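Local coordinates for protein CRISPR-associated endonuclease Cas12b (Alicyclobacillus acidoterrestris, PDB 5U31) that uses a guide RNA to recognise DNA carrying a protospacer adjacent motif and cleaves it with a metal-dependent RuvC nuclease in CRISPR antiviral defence, at residues Tyr36-Leu41 with Ile226-Ser231; Arg45-Tyr50 with Leu99-Tyr104; Ala71-Arg76 with Glu95-Ala100. The protein carries 3 engineered substitutions. All blocks are in the same frame, centred on the assembly; numbering follows the deposited sequence.

Contact 1 (Tyr36-Leu41 with Ile226-Ser231); sequences YYTEWL and IERMMS. With SO4 (sulfate ion), chain F; nucleotides of chain C.
On the side of helix 17-45 turned from the meeting of Thr-38 and Leu-41 with helix 216-257, sulfate oxygen O4 is gripped by Tyr-36 OH at 3.1 Å and Trp-40 NE1 at 3.2 Å. It sits at the edge of both rings, near their planes; Arg-193 NH1 also binds the ion, which probably comes from the crystallisation liquor. The contact proper is a buried helix pair of the REC1 domain, the two segment axes 9.9 Å apart with their N-to-C directions 38° apart. Its apolar part is Leu-41 against selenomethionine Met-229: the side chains slide past each other in opposite directions, Leu-41 CD1 lying 3.8 Å from Met-229 CG. A bend at chi2 (58°) turns the end of Met-229 back, bringing CE against Leu-41. Ile-226 sets off away from the other helix, yet its CD1 reaches Leu-41 CD1 at 4.0 Å. Beside this patch Thr-38 crosses Arg-228 at about a right angle, OG1 lying 3.5 Å from CD. That touch is packing: OG1 bonds Val-34 O within its own helix, and Arg-228 NH2 bonds Thr-382 O. Helix 216-257 turns other residues to the DNA of chain C. The Glu-227 carboxylate, salt-bridged to Arg-394, packs on the DT19 sugar, while Ser-231 CB lies 3.3 Å from base oxygen O2 of DT17.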
loop_
_atom_site.group_PDB
_atom_site.type_symbol
_atom_site.label_atom_id
_atom_site.label_comp_id
_atom_site.label_asym_id
_atom_site.label_seq_id
_atom_site.Cartn_x
_atom_site.Cartn_y
_atom_site.Cartn_z
ATOM N N TYR A 36 6.003 5.034 32.878
ATOM C CA TYR A 36 5.471 5.428 34.179
ATOM C C TYR A 36 4.251 6.328 34.023
ATOM O O TYR A 36 3.213 6.100 34.656
ATOM C CB TYR A 36 6.560 6.120 35.011
ATOM C CG TYR A 36 6.017 6.873 36.201
ATOM C CD1 TYR A 36 5.948 8.261 36.197
ATOM C CD2 TYR A 36 5.544 6.198 37.318
ATOM C CE1 TYR A 36 5.435 8.953 37.279
ATOM C CE2 TYR A 36 5.028 6.881 38.403
ATOM C CZ TYR A 36 4.977 8.255 38.376
ATOM O OH TYR A 36 4.466 8.937 39.450
ATOM N N TYR A 37 4.351 7.353 33.174
ATOM C CA TYR A 37 3.240 8.284 33.011
ATOM C C TYR A 37 2.099 7.650 32.229
ATOM O O TYR A 37 0.922 7.898 32.523
ATOM C CB TYR A 37 3.715 9.560 32.320
ATOM C CG TYR A 37 4.649 10.397 33.155
ATOM C CD1 TYR A 37 4.207 11.031 34.309
ATOM C CD2 TYR A 37 5.971 10.573 32.779
ATOM C CE1 TYR A 37 5.068 11.811 35.076
ATOM C CE2 TYR A 37 6.837 11.348 33.534
ATOM C CZ TYR A 37 6.382 11.960 34.680
ATOM O OH TYR A 37 7.253 12.723 35.421
ATOM N N THR A 38 2.423 6.840 31.223
ATOM C CA THR A 38 1.382 6.149 30.475
ATOM C C THR A 38 0.584 5.217 31.380
ATOM O O THR A 38 -0.652 5.224 31.359
ATOM C CB THR A 38 2.000 5.386 29.305
ATOM O OG1 THR A 38 2.644 6.317 28.428
ATOM C CG2 THR A 38 0.934 4.654 28.538
ATOM N N GLU A 39 1.272 4.430 32.205
ATOM C CA GLU A 39 0.566 3.578 33.155
ATOM C C GLU A 39 -0.307 4.396 34.101
ATOM O O GLU A 39 -1.404 3.957 34.460
ATOM C CB GLU A 39 1.576 2.731 33.926
ATOM C CG GLU A 39 0.985 1.726 34.882
ATOM C CD GLU A 39 2.055 0.877 35.529
ATOM O OE1 GLU A 39 2.969 0.429 34.808
ATOM O OE2 GLU A 39 1.995 0.677 36.760
ATOM N N TRP A 40 0.141 5.596 34.489
ATOM C CA TRP A 40 -0.691 6.471 35.312
ATOM C C TRP A 40 -1.958 6.872 34.573
ATOM O O TRP A 40 -3.061 6.816 35.128
ATOM C CB TRP A 40 0.092 7.718 35.723
ATOM C CG TRP A 40 0.435 7.732 37.168
ATOM C CD1 TRP A 40 1.657 7.510 37.722
ATOM C CD2 TRP A 40 -0.464 7.957 38.258
ATOM N NE1 TRP A 40 1.578 7.590 39.087
ATOM C CE2 TRP A 40 0.285 7.865 39.442
ATOM C CE3 TRP A 40 -1.832 8.230 38.346
ATOM C CZ2 TRP A 40 -0.285 8.035 40.698
ATOM C CZ3 TRP A 40 -2.393 8.401 39.590
ATOM C CH2 TRP A 40 -1.623 8.300 40.750
ATOM N N LEU A 41 -1.811 7.293 33.315
ATOM C CA LEU A 41 -2.967 7.684 32.518
ATOM C C LEU A 41 -3.977 6.548 32.410
ATOM O O LEU A 41 -5.190 6.782 32.476
ATOM C CB LEU A 41 -2.513 8.135 31.132
ATOM C CG LEU A 41 -1.736 9.449 31.077
ATOM C CD1 LEU A 41 -1.202 9.690 29.671
ATOM C CD2 LEU A 41 -2.624 10.598 31.523
ATOM N N ILE A 226 1.287 11.415 26.644
ATOM C CA ILE A 226 0.040 12.007 26.179
ATOM C C ILE A 226 -0.220 11.623 24.727
ATOM O O ILE A 226 -1.343 11.257 24.356
ATOM C CB ILE A 226 0.085 13.534 26.365
ATOM C CG1 ILE A 226 0.262 13.894 27.843
ATOM C CG2 ILE A 226 -1.169 14.169 25.829
ATOM C CD1 ILE A 226 -0.948 13.601 28.699
ATOM N N GLU A 227 0.817 11.686 23.888
ATOM C CA GLU A 227 0.663 11.397 22.466
ATOM C C GLU A 227 0.096 10.003 22.237
ATOM O O GLU A 227 -0.946 9.837 21.590
ATOM C CB GLU A 227 2.006 11.536 21.759
ATOM C CG GLU A 227 2.569 12.915 21.787
ATOM C CD GLU A 227 3.996 12.923 21.324
ATOM O OE1 GLU A 227 4.690 13.946 21.509
ATOM O OE2 GLU A 227 4.421 11.892 20.767
ATOM N N ARG A 228 0.779 8.981 22.753
ATOM C CA ARG A 228 0.337 7.615 22.513
ATOM C C ARG A 228 -1.023 7.360 23.136
ATOM O O ARG A 228 -1.788 6.524 22.642
ATOM C CB ARG A 228 1.375 6.632 23.049
ATOM C CG ARG A 228 1.482 6.609 24.549
ATOM C CD ARG A 228 2.658 5.778 25.006
ATOM N NE ARG A 228 2.564 4.387 24.578
ATOM C CZ ARG A 228 3.440 3.789 23.778
ATOM N NH1 ARG A 228 4.489 4.457 23.319
ATOM N NH2 ARG A 228 3.272 2.519 23.443
HETATM N N MSE A 229 -1.351 8.086 24.198
HETATM C CA MSE A 229 -2.610 7.905 24.896
HETATM C C MSE A 229 -3.758 8.556 24.135
HETATM O O MSE A 229 -4.913 8.143 24.242
HETATM C CB MSE A 229 -2.512 8.486 26.299
HETATM C CG MSE A 229 -3.390 7.780 27.291
HETATM SE SE MSE A 229 -2.957 5.891 27.360
HETATM C CE MSE A 229 -4.268 5.375 28.702
HETATM N N MSE A 230 -3.431 9.579 23.359
HETATM C CA MSE A 230 -4.434 10.246 22.550
HETATM C C MSE A 230 -4.795 9.442 21.308
HETATM O O MSE A 230 -5.973 9.224 21.040
HETATM C CB MSE A 230 -3.950 11.635 22.155
HETATM C CG MSE A 230 -4.033 12.633 23.284
HETATM SE SE MSE A 230 -3.347 14.367 22.770
HETATM C CE MSE A 230 -4.168 15.472 24.150
ATOM N N SER A 231 -3.790 8.998 20.547
ATOM C CA SER A 231 -4.098 8.256 19.328
ATOM C C SER A 231 -4.781 6.938 19.646
ATOM O O SER A 231 -5.648 6.487 18.892
ATOM C CB SER A 231 -2.833 8.014 18.503
ATOM O OG SER A 231 -2.073 6.934 19.015
HETATM S S SO4 F . 3.319 6.300 42.392
HETATM O O1 SO4 F . 2.739 5.296 41.503
HETATM O O2 SO4 F . 2.670 6.193 43.697
HETATM O O3 SO4 F . 4.754 6.062 42.519
HETATM O O4 SO4 F . 3.099 7.644 41.864
ATOM P P DT C 19 -0.368 15.720 18.308
ATOM O OP1 DT C 19 -0.538 16.636 19.451
ATOM O OP2 DT C 19 -1.047 16.051 17.034
ATOM O "O5'" DT C 19 1.172 15.449 17.922
ATOM C "C5'" DT C 19 2.113 15.174 18.934
ATOM C "C4'" DT C 19 3.350 14.454 18.401
ATOM O "O4'" DT C 19 3.004 13.469 17.410
ATOM C "C3'" DT C 19 4.371 15.304 17.686
ATOM O "O3'" DT C 19 5.108 16.084 18.617
ATOM C "C2'" DT C 19 5.236 14.215 17.060
ATOM C "C1'" DT C 19 4.186 13.155 16.681
ATOM N N1 DT C 19 3.876 13.149 15.229
ATOM C C2 DT C 19 4.738 12.520 14.361
ATOM O O2 DT C 19 5.750 11.941 14.723
ATOM N N3 DT C 19 4.367 12.584 13.046
ATOM C C4 DT C 19 3.251 13.202 12.523
ATOM O O4 DT C 19 3.008 13.205 11.324
ATOM C C5 DT C 19 2.394 13.847 13.484
ATOM C C7 DT C 19 1.152 14.553 13.035
ATOM C C6 DT C 19 2.746 13.796 14.776
ATOM P P DT C 17 -8.201 8.875 11.986
ATOM O OP1 DT C 17 -9.558 8.576 12.500
ATOM O OP2 DT C 17 -7.976 9.973 11.016
ATOM O "O5'" DT C 17 -7.225 9.182 13.214
ATOM C "C5'" DT C 17 -7.061 8.233 14.252
ATOM C "C4'" DT C 17 -5.946 8.664 15.188
ATOM O "O4'" DT C 17 -4.703 8.021 14.799
ATOM C "C3'" DT C 17 -5.662 10.173 15.202
ATOM O "O3'" DT C 17 -5.585 10.643 16.542
ATOM C "C2'" DT C 17 -4.314 10.289 14.489
ATOM C "C1'" DT C 17 -3.666 8.968 14.858
ATOM N N1 DT C 17 -2.576 8.545 13.929
ATOM C C2 DT C 17 -1.562 7.755 14.411
ATOM O O2 DT C 17 -1.509 7.375 15.567
ATOM N N3 DT C 17 -0.609 7.419 13.490
ATOM C C4 DT C 17 -0.568 7.788 12.160
ATOM O O4 DT C 17 0.333 7.434 11.408
ATOM C C5 DT C 17 -1.662 8.621 11.717
ATOM C C7 DT C 17 -1.725 9.082 10.294
ATOM C C6 DT C 17 -2.603 8.955 12.611
#

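Contact 2 (Arg45-Tyr50 with Leu99-Tyr104); sequences RQENLY and LARQLY
Arg-45 lies along Tyr-104 in the tight part of this contact, where, within the REC1 domain, the C-terminal end of helix 17-45 meets helix 93-107 beside a salt-bridge network of Arg-45, Glu-47 and Arg-101. Arg-45 CB sits over the centre of the ring, 3.6 Å from the Tyr-104 centroid, in a CH-pi contact. With the chain extended from CG to NE, CD arrives 3.4 Å from Tyr-104 OH. Glu-233 OE2, on helix 216-257, takes both the Tyr-104 hydroxyl and Arg-45 NE. Gln-46 NE2, bonded to Leu-44 O, rests 3.7 Å from Ala-100 CB. The outer side is polar and partly exposed, held by hydrogen bonds and not by close packing. There Arg-101, bent at chi2 (74°), gives NH1 in two bent bonds: to Arg-45 O at 2.8 Å, in the carbonyl plane on a lone pair, and to Glu-47 OE1 at 2.9 Å, from above the carboxylate plane. Carboxylate and guanidinium stand nearly perpendicular, consistent with a hydrogen bond through NH1 alone. The Arg-45 charge joins the network only through a long pairing with Glu-47. Arg-45 NH1 holds the turn after the helix, coming from above the carbonyl plane in an almost straight bond (177°) to Asn-48 O, 2.9 Å long.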
loop_
_atom_site.group_PDB
_atom_site.type_symbol
_atom_site.label_atom_id
_atom_site.label_comp_id
_atom_site.label_asym_id
_atom_site.label_seq_id
_atom_site.Cartn_x
_atom_site.Cartn_y
_atom_site.Cartn_z
ATOM N N ARG A 45 -8.018 6.488 33.602
ATOM C CA ARG A 45 -9.061 6.147 32.644
ATOM C C ARG A 45 -10.095 5.203 33.246
ATOM O O ARG A 45 -11.282 5.295 32.908
ATOM C CB ARG A 45 -8.409 5.532 31.407
ATOM C CG ARG A 45 -9.347 5.066 30.330
ATOM C CD ARG A 45 -8.567 4.554 29.139
ATOM N NE ARG A 45 -9.447 3.964 28.138
ATOM C CZ ARG A 45 -9.723 2.668 28.069
ATOM N NH1 ARG A 45 -9.180 1.829 28.941
ATOM N NH2 ARG A 45 -10.539 2.211 27.133
ATOM N N GLN A 46 -9.660 4.331 34.157
ATOM C CA GLN A 46 -10.483 3.320 34.840
ATOM C C GLN A 46 -11.538 2.703 33.925
ATOM O O GLN A 46 -12.728 2.640 34.242
ATOM C CB GLN A 46 -11.111 3.882 36.118
ATOM C CG GLN A 46 -11.726 5.250 36.011
ATOM C CD GLN A 46 -11.627 6.017 37.310
ATOM O OE1 GLN A 46 -12.427 5.821 38.224
ATOM N NE2 GLN A 46 -10.634 6.893 37.402
ATOM N N GLU A 47 -11.074 2.225 32.776
ATOM C CA GLU A 47 -11.845 1.357 31.901
ATOM C C GLU A 47 -11.000 0.131 31.590
ATOM O O GLU A 47 -9.819 0.064 31.942
ATOM C CB GLU A 47 -12.260 2.079 30.613
ATOM C CG GLU A 47 -13.298 3.165 30.826
ATOM C CD GLU A 47 -13.568 3.973 29.571
ATOM O OE1 GLU A 47 -12.766 4.878 29.258
ATOM O OE2 GLU A 47 -14.581 3.699 28.894
ATOM N N ASN A 48 -11.614 -0.845 30.925
ATOM C CA ASN A 48 -10.903 -2.070 30.577
ATOM C C ASN A 48 -9.746 -1.788 29.629
ATOM O O ASN A 48 -9.852 -0.961 28.720
ATOM C CB ASN A 48 -11.852 -3.082 29.932
ATOM C CG ASN A 48 -12.849 -3.657 30.911
ATOM O OD1 ASN A 48 -12.676 -3.553 32.123
ATOM N ND2 ASN A 48 -13.895 -4.275 30.390
ATOM N N LEU A 49 -8.639 -2.491 29.855
ATOM C CA LEU A 49 -7.492 -2.522 28.958
ATOM C C LEU A 49 -7.429 -3.897 28.305
ATOM O O LEU A 49 -7.549 -4.916 28.992
ATOM C CB LEU A 49 -6.188 -2.247 29.714
ATOM C CG LEU A 49 -5.795 -0.827 30.139
ATOM C CD1 LEU A 49 -6.079 0.166 29.028
ATOM C CD2 LEU A 49 -6.495 -0.404 31.409
ATOM N N TYR A 50 -7.238 -3.933 26.989
ATOM C CA TYR A 50 -7.131 -5.196 26.268
ATOM C C TYR A 50 -5.731 -5.355 25.691
ATOM O O TYR A 50 -5.102 -4.373 25.283
ATOM C CB TYR A 50 -8.179 -5.291 25.156
ATOM C CG TYR A 50 -9.598 -5.257 25.671
ATOM C CD1 TYR A 50 -10.279 -6.429 25.982
ATOM C CD2 TYR A 50 -10.253 -4.054 25.857
ATOM C CE1 TYR A 50 -11.572 -6.397 26.458
ATOM C CE2 TYR A 50 -11.545 -4.010 26.337
ATOM C CZ TYR A 50 -12.201 -5.184 26.633
ATOM O OH TYR A 50 -13.489 -5.137 27.109
ATOM N N LEU A 99 -13.031 12.404 40.253
ATOM C CA LEU A 99 -12.006 13.419 40.031
ATOM C C LEU A 99 -10.941 12.912 39.067
ATOM O O LEU A 99 -10.575 13.601 38.108
ATOM C CB LEU A 99 -11.366 13.821 41.358
ATOM C CG LEU A 99 -11.123 15.311 41.622
ATOM C CD1 LEU A 99 -9.912 15.500 42.529
ATOM C CD2 LEU A 99 -10.970 16.103 40.333
ATOM N N ALA A 100 -10.428 11.704 39.313
ATOM C CA ALA A 100 -9.386 11.159 38.453
ATOM C C ALA A 100 -9.869 11.042 37.021
ATOM O O ALA A 100 -9.135 11.370 36.082
ATOM C CB ALA A 100 -8.937 9.799 38.971
ATOM N N ARG A 101 -11.106 10.584 36.832
ATOM C CA ARG A 101 -11.640 10.465 35.482
ATOM C C ARG A 101 -11.802 11.833 34.834
ATOM O O ARG A 101 -11.520 11.991 33.641
ATOM C CB ARG A 101 -12.964 9.712 35.507
ATOM C CG ARG A 101 -13.645 9.649 34.167
ATOM C CD ARG A 101 -12.962 8.678 33.234
ATOM N NE ARG A 101 -13.506 8.793 31.886
ATOM C CZ ARG A 101 -13.140 8.033 30.862
ATOM N NH1 ARG A 101 -12.223 7.090 31.030
ATOM N NH2 ARG A 101 -13.690 8.218 29.672
ATOM N N GLN A 102 -12.246 12.835 35.600
ATOM C CA GLN A 102 -12.300 14.194 35.071
ATOM C C GLN A 102 -10.930 14.636 34.588
ATOM O O GLN A 102 -10.784 15.158 33.476
ATOM C CB GLN A 102 -12.798 15.168 36.133
ATOM C CG GLN A 102 -14.264 15.097 36.446
ATOM C CD GLN A 102 -14.658 16.135 37.469
ATOM O OE1 GLN A 102 -14.455 17.333 37.262
ATOM N NE2 GLN A 102 -15.205 15.682 38.590
ATOM N N LEU A 103 -9.913 14.448 35.432
ATOM C CA LEU A 103 -8.547 14.767 35.040
ATOM C C LEU A 103 -8.159 14.043 33.760
ATOM O O LEU A 103 -7.575 14.645 32.851
ATOM C CB LEU A 103 -7.586 14.402 36.170
ATOM C CG LEU A 103 -6.112 14.705 35.918
ATOM C CD1 LEU A 103 -5.894 16.196 35.803
ATOM C CD2 LEU A 103 -5.269 14.129 37.027
ATOM N N TYR A 104 -8.483 12.753 33.668
ATOM C CA TYR A 104 -8.092 11.983 32.494
ATOM C C TYR A 104 -8.698 12.562 31.226
ATOM O O TYR A 104 -8.032 12.634 30.188
ATOM C CB TYR A 104 -8.501 10.525 32.654
ATOM C CG TYR A 104 -8.180 9.712 31.429
ATOM C CD1 TYR A 104 -6.869 9.362 31.136
ATOM C CD2 TYR A 104 -9.182 9.306 30.558
ATOM C CE1 TYR A 104 -6.565 8.626 30.012
ATOM C CE2 TYR A 104 -8.883 8.568 29.430
ATOM C CZ TYR A 104 -7.573 8.232 29.163
ATOM O OH TYR A 104 -7.265 7.497 28.045
#

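Contact 3 (Ala71-Arg76 with Glu95-Ala100); sequences AELLER and ELLQLA
Neither segment brings a flat group in where Leu-73 and Leu-74 meet Leu-97; the Gln-46 amide, from the loop after helix 17-45, packs at the edge against Leu-73 and Leu-97. The flat groups of Glu-72 and Arg-76 lie toward helix 17-45. There the Arg-76 guanidinium makes a cation-pi contact with Trp-40 and a salt bridge to Glu-39, and its NH1 reaches the sulfate. One turn earlier Glu-72, salt-bridged to Lys-64, makes a long pairing with the same guanidinium, OE2 3.7 Å from Arg-76 NH2. The contact itself is the crossing of two consecutive REC1 helices, 66-83 and 93-107, whose segment axes pass 10.5 Å apart at 98°, close to perpendicular. At the crossing one methyl, CD2 of Leu-97, touches both leucines of the other helix. Leu-73 CD1 lies 3.7 Å from it, the two side chains sliding past each other in opposite directions. Leu-74 instead crosses Leu-97 at about a right angle, with its CG also 3.7 Å from that CD2. Leu-73 CG is anti to the backbone nitrogen (chi1 -156°), from where CD1 continues to Ala-100 CB at 3.6 Å. At the other end of the patch Leu-74 CD2 comes to Leu-96 CB at 4.1 Å. Leu-96 is further covered by Leu-77 and Phe-186. Only carbon meets carbon between the two segments, so their fit is one of shape among leucine side chains and an alanine, with no directional bond between them.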
loop_
_atom_site.group_PDB
_atom_site.type_symbol
_atom_site.label_atom_id
_atom_site.label_comp_id
_atom_site.label_asym_id
_atom_site.label_seq_id
_atom_site.Cartn_x
_atom_site.Cartn_y
_atom_site.Cartn_z
ATOM N N ALA A 71 -9.420 -0.144 41.597
ATOM C CA ALA A 71 -8.826 -0.634 42.837
ATOM C C ALA A 71 -7.357 -0.247 42.936
ATOM O O ALA A 71 -6.874 0.119 44.014
ATOM C CB ALA A 71 -8.986 -2.149 42.935
ATOM N N GLU A 72 -6.630 -0.325 41.823
ATOM C CA GLU A 72 -5.229 0.073 41.826
ATOM C C GLU A 72 -5.087 1.585 41.849
ATOM O O GLU A 72 -4.166 2.117 42.477
ATOM C CB GLU A 72 -4.519 -0.511 40.607
ATOM C CG GLU A 72 -3.044 -0.187 40.526
ATOM C CD GLU A 72 -2.407 -0.800 39.295
ATOM O OE1 GLU A 72 -3.048 -1.684 38.685
ATOM O OE2 GLU A 72 -1.279 -0.399 38.934
ATOM N N LEU A 73 -5.982 2.290 41.156
ATOM C CA LEU A 73 -5.961 3.747 41.194
ATOM C C LEU A 73 -6.112 4.244 42.624
ATOM O O LEU A 73 -5.309 5.054 43.101
ATOM C CB LEU A 73 -7.074 4.303 40.307
ATOM C CG LEU A 73 -6.977 5.707 39.710
ATOM C CD1 LEU A 73 -8.283 6.437 39.930
ATOM C CD2 LEU A 73 -5.800 6.510 40.248
ATOM N N LEU A 74 -7.126 3.745 43.331
ATOM C CA LEU A 74 -7.373 4.195 44.694
ATOM C C LEU A 74 -6.196 3.874 45.605
ATOM O O LEU A 74 -5.851 4.672 46.485
ATOM C CB LEU A 74 -8.659 3.565 45.220
ATOM C CG LEU A 74 -9.929 4.100 44.563
ATOM C CD1 LEU A 74 -11.114 3.262 44.962
ATOM C CD2 LEU A 74 -10.145 5.546 44.959
ATOM N N GLU A 75 -5.559 2.715 45.404
ATOM C CA GLU A 75 -4.368 2.379 46.180
ATOM C C GLU A 75 -3.284 3.437 46.019
ATOM O O GLU A 75 -2.627 3.817 46.995
ATOM C CB GLU A 75 -3.833 1.010 45.763
ATOM C CG GLU A 75 -4.402 -0.171 46.526
ATOM C CD GLU A 75 -3.699 -1.468 46.162
ATOM O OE1 GLU A 75 -4.254 -2.249 45.360
ATOM O OE2 GLU A 75 -2.575 -1.694 46.664
ATOM N N ARG A 76 -3.081 3.927 44.793
ATOM C CA ARG A 76 -2.098 4.985 44.578
ATOM C C ARG A 76 -2.554 6.304 45.185
ATOM O O ARG A 76 -1.753 7.019 45.797
ATOM C CB ARG A 76 -1.823 5.164 43.089
ATOM C CG ARG A 76 -1.074 4.021 42.459
ATOM C CD ARG A 76 -0.418 4.462 41.170
ATOM N NE ARG A 76 0.032 3.325 40.378
ATOM C CZ ARG A 76 0.761 3.431 39.273
ATOM N NH1 ARG A 76 1.131 4.626 38.834
ATOM N NH2 ARG A 76 1.124 2.341 38.612
ATOM N N GLU A 95 -15.833 9.844 45.001
ATOM C CA GLU A 95 -15.380 11.201 44.713
ATOM C C GLU A 95 -14.011 11.190 44.046
ATOM O O GLU A 95 -13.799 11.854 43.025
ATOM C CB GLU A 95 -15.349 12.032 45.994
ATOM C CG GLU A 95 -16.716 12.298 46.577
ATOM C CD GLU A 95 -16.662 13.153 47.825
ATOM O OE1 GLU A 95 -17.372 14.179 47.864
ATOM O OE2 GLU A 95 -15.909 12.805 48.761
ATOM N N LEU A 96 -13.073 10.420 44.602
ATOM C CA LEU A 96 -11.725 10.364 44.045
ATOM C C LEU A 96 -11.718 9.745 42.653
ATOM O O LEU A 96 -10.969 10.189 41.776
ATOM C CB LEU A 96 -10.806 9.580 44.979
ATOM C CG LEU A 96 -9.944 10.357 45.967
ATOM C CD1 LEU A 96 -10.730 11.458 46.642
ATOM C CD2 LEU A 96 -9.395 9.390 46.986
ATOM N N LEU A 97 -12.537 8.714 42.432
ATOM C CA LEU A 97 -12.610 8.108 41.106
ATOM C C LEU A 97 -13.169 9.085 40.078
ATOM O O LEU A 97 -12.673 9.159 38.947
ATOM C CB LEU A 97 -13.456 6.837 41.152
ATOM C CG LEU A 97 -12.857 5.638 41.886
ATOM C CD1 LEU A 97 -13.738 4.431 41.706
ATOM C CD2 LEU A 97 -11.465 5.347 41.388
ATOM N N GLN A 98 -14.199 9.849 40.452
ATOM C CA GLN A 98 -14.758 10.831 39.529
ATOM C C GLN A 98 -13.764 11.947 39.234
ATOM O O GLN A 98 -13.656 12.397 38.089
ATOM C CB GLN A 98 -16.060 11.401 40.090
ATOM C CG GLN A 98 -17.206 10.410 40.073
ATOM C CD GLN A 98 -18.525 11.036 40.472
ATOM O OE1 GLN A 98 -18.658 12.261 40.510
ATOM N NE2 GLN A 98 -19.512 10.199 40.774
ATOM N N LEU A 99 -13.031 12.404 40.253
ATOM C CA LEU A 99 -12.006 13.419 40.031
ATOM C C LEU A 99 -10.941 12.912 39.067
ATOM O O LEU A 99 -10.575 13.601 38.108
ATOM C CB LEU A 99 -11.366 13.821 41.358
ATOM C CG LEU A 99 -11.123 15.311 41.622
ATOM C CD1 LEU A 99 -9.912 15.500 42.529
ATOM C CD2 LEU A 99 -10.970 16.103 40.333
ATOM N N ALA A 100 -10.428 11.704 39.313
ATOM C CA ALA A 100 -9.386 11.159 38.453
ATOM C C ALA A 100 -9.869 11.042 37.021
ATOM O O ALA A 100 -9.135 11.370 36.082
ATOM C CB ALA A 100 -8.937 9.799 38.971
#

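In the fold
All three contacts lie in the REC1 domain, on the same side of the chain's centre. Helix 17-45 (contact 1) runs on into the turn and strand 49-52 of contact 2; helices 66-83 and 93-107 follow, and helix 216-257 comes later, closing a long loop around contacts 2 and 3. The centre of contact 2 lies about 11 Å from that of contact 1 and about 9 Å from that of contact 3. Contacts 2 and 3 share helix 93-107, and Tyr-104 packs on Leu-41 and Met-229 of contact 1. A continuous packed block thus runs from helix 216-257, which touches the bound DNA, out to contact 3, about 17 Å from nucleic acid at the nearest atoms.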